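Local structure of aminopeptidase YwaD (Bacillus subtilis, 6HC6) at residues Q90-P95 with Q225-I230. The protein is a secreted zinc aminopeptidase that removes N-terminal amino acids from peptides, using two zinc ions per subunit. Sequence-based numbering, arbitrary orientation.
Sequences QRFNIP and QTSQNI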
loop_
_atom_site.group_PDB
_atom_site.type_symbol
_atom_site.label_atom_id
_atom_site.label_comp_id
_atom_site.label_asym_id
_atom_site.label_seq_id
_atom_site.Cartn_x
_atom_site.Cartn_y
_atom_site.Cartn_z
ATOM N N GLN A 90 -4.157 0.274 -17.643
ATOM C CA GLN A 90 -5.011 1.413 -17.343
ATOM C C GLN A 90 -4.165 2.475 -16.647
ATOM O O GLN A 90 -3.735 2.278 -15.511
ATOM C CB GLN A 90 -6.186 0.982 -16.468
ATOM C CG GLN A 90 -7.057 2.119 -15.980
ATOM C CD GLN A 90 -8.196 1.628 -15.104
ATOM O OE1 GLN A 90 -7.975 1.144 -13.996
ATOM N NE2 GLN A 90 -9.424 1.743 -15.606
ATOM N N ARG A 91 -3.955 3.608 -17.313
ATOM C CA ARG A 91 -3.112 4.666 -16.759
ATOM C C ARG A 91 -3.940 5.723 -16.030
ATOM O O ARG A 91 -5.100 5.967 -16.360
ATOM C CB ARG A 91 -2.291 5.317 -17.875
ATOM C CG ARG A 91 -1.494 4.308 -18.676
ATOM C CD ARG A 91 -0.487 4.970 -19.614
ATOM N NE ARG A 91 0.235 3.968 -20.395
ATOM C CZ ARG A 91 1.298 3.297 -19.961
ATOM N NH1 ARG A 91 1.790 3.528 -18.750
ATOM N NH2 ARG A 91 1.878 2.398 -20.744
ATOM N N PHE A 92 -3.337 6.343 -15.015
ATOM C CA PHE A 92 -4.033 7.390 -14.277
ATOM C C PHE A 92 -3.020 8.350 -13.673
ATOM O O PHE A 92 -1.898 7.961 -13.349
ATOM C CB PHE A 92 -4.927 6.810 -13.173
ATOM C CG PHE A 92 -4.209 5.901 -12.221
ATOM C CD1 PHE A 92 -4.055 4.544 -12.510
ATOM C CD2 PHE A 92 -3.718 6.387 -11.016
ATOM C CE1 PHE A 92 -3.394 3.692 -11.619
ATOM C CE2 PHE A 92 -3.054 5.542 -10.113
ATOM C CZ PHE A 92 -2.883 4.202 -10.419
ATOM N N ASN A 93 -3.429 9.609 -13.528
ATOM C CA ASN A 93 -2.560 10.618 -12.940
ATOM C C ASN A 93 -2.480 10.449 -11.425
ATOM O O ASN A 93 -3.438 10.030 -10.768
ATOM C CB ASN A 93 -3.057 12.028 -13.262
ATOM C CG ASN A 93 -3.090 12.315 -14.750
ATOM O OD1 ASN A 93 -2.411 11.664 -15.540
ATOM N ND2 ASN A 93 -3.872 13.315 -15.136
ATOM N N ILE A 94 -1.318 10.770 -10.870
ATOM C CA ILE A 94 -1.148 10.746 -9.418
ATOM C C ILE A 94 -0.497 12.059 -8.993
ATOM O O ILE A 94 -0.034 12.818 -9.860
ATOM C CB ILE A 94 -0.315 9.538 -8.959
ATOM C CG1 ILE A 94 1.121 9.643 -9.468
ATOM C CG2 ILE A 94 -0.979 8.211 -9.344
ATOM C CD1 ILE A 94 2.015 8.529 -8.970
ATOM N N PRO A 95 -0.442 12.379 -7.697
ATOM C CA PRO A 95 0.110 13.679 -7.284
ATOM C C PRO A 95 1.585 13.844 -7.627
ATOM O O PRO A 95 2.317 12.885 -7.877
ATOM C CB PRO A 95 -0.093 13.683 -5.766
ATOM C CG PRO A 95 -1.234 12.769 -5.543
ATOM C CD PRO A 95 -1.064 11.679 -6.555
ATOM N N GLN A 225 3.200 13.179 -12.922
ATOM C CA GLN A 225 3.342 11.818 -12.420
ATOM C C GLN A 225 2.128 10.981 -12.781
ATOM O O GLN A 225 0.990 11.442 -12.686
ATOM C CB GLN A 225 3.511 11.819 -10.901
ATOM C CG GLN A 225 4.693 12.640 -10.424
ATOM C CD GLN A 225 6.019 12.050 -10.854
ATOM O OE1 GLN A 225 6.469 11.061 -10.295
ATOM N NE2 GLN A 225 6.666 12.680 -11.831
ATOM N N THR A 226 2.378 9.738 -13.178
ATOM C CA THR A 226 1.316 8.815 -13.536
ATOM C C THR A 226 1.662 7.431 -13.014
ATOM O O THR A 226 2.831 7.088 -12.844
ATOM C CB THR A 226 1.105 8.733 -15.052
ATOM O OG1 THR A 226 2.281 8.191 -15.668
ATOM C CG2 THR A 226 0.825 10.102 -15.633
ATOM N N SER A 227 0.629 6.641 -12.768
ATOM C CA SER A 227 0.822 5.239 -12.436
ATOM C C SER A 227 -0.085 4.416 -13.334
ATOM O O SER A 227 -0.677 4.954 -14.274
ATOM C CB SER A 227 0.531 4.982 -10.962
ATOM O OG SER A 227 0.828 3.631 -10.617
ATOM N N GLN A 228 -0.205 3.117 -13.073
ATOM C CA GLN A 228 -1.052 2.317 -13.937
ATOM C C GLN A 228 -1.470 1.054 -13.209
ATOM O O GLN A 228 -0.808 0.598 -12.271
ATOM C CB GLN A 228 -0.358 1.964 -15.257
ATOM C CG GLN A 228 1.027 1.352 -15.099
ATOM C CD GLN A 228 2.056 2.367 -14.644
ATOM O OE1 GLN A 228 2.113 3.487 -15.155
ATOM N NE2 GLN A 228 2.847 1.998 -13.640
ATOM N N ASN A 229 -2.593 0.509 -13.656
ATOM C CA ASN A 229 -3.077 -0.788 -13.222
ATOM C C ASN A 229 -2.919 -1.751 -14.387
ATOM O O ASN A 229 -2.996 -1.349 -15.554
ATOM C CB ASN A 229 -4.553 -0.731 -12.807
ATOM C CG ASN A 229 -4.815 0.281 -11.714
ATOM O OD1 ASN A 229 -4.026 0.412 -10.784
ATOM N ND2 ASN A 229 -5.923 1.002 -11.817
ATOM N N ILE A 230 -2.676 -3.013 -14.071
ATOM C CA ILE A 230 -2.552 -4.056 -15.086
ATOM C C ILE A 230 -3.680 -5.043 -14.856
ATOM O O ILE A 230 -3.755 -5.670 -13.791
ATOM C CB ILE A 230 -1.182 -4.747 -15.037
ATOM C CG1 ILE A 230 -0.068 -3.706 -15.164
ATOM C CG2 ILE A 230 -1.060 -5.764 -16.174
ATOM C CD1 ILE A 230 0.502 -3.279 -13.859
HETATM O O HOH W 1 0.948 5.606 -16.793
HETATM O O HOH W 2 1.801 14.843 -10.872
#
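Asn229 faces Gln90 in a hydrogen-bonded antiparallel pair, the backbone bonds running both ways, and its side chain is worth following outward. CB lies 4.1 Å from Gln90 OE1. CG, set anti to the carbonyl carbon (chi1 -57°) so that the carboxamide runs alongside that of Gln90, comes 3.7 Å from Phe92 CE1. ND2 gives a nearly straight bond to Gln90 OE1 at 3.0 Å, arriving on a lone pair in the carbonyl plane although the two amides are turned 68° apart; its second partner is Gly300 O. OD1 sits 3.4 Å from Phe92 CE1, obliquely to the ring, and accepts from Gly292 N. The three bonds fix the rotation of this buried amide, and an alanine here would probably leave Gln90 OE1, Gly300 O and Gly292 N each short of a partner.

Phe92 swings its ring back over the partner strand because CG lies between the backbone N and the carbonyl carbon (chi1 54°): CZ meets Ser227 CB at 3.5 Å, and Ser227 C lies over one face, towards the rim. On the opposite face of the sheet, a water links Arg91 NH1 to Gln228 OE1, itself hydrogen-bonded to Lys70 NZ, and meets the guanidinium at its edge, in plane. Farther along, Ile94 CG1 packs 3.5 Å from Gln225 CB, and Ile94 N binds Gln225 O.

The pair forms one margin of the mixed sheet of the M28 peptidase domain, strand 86-93 outermost and strand 226-234 pairing inward with 285-291. Gln90 and Phe92 rest on helix 299-306, while Gln228 packs on helix 67-82 from the other face.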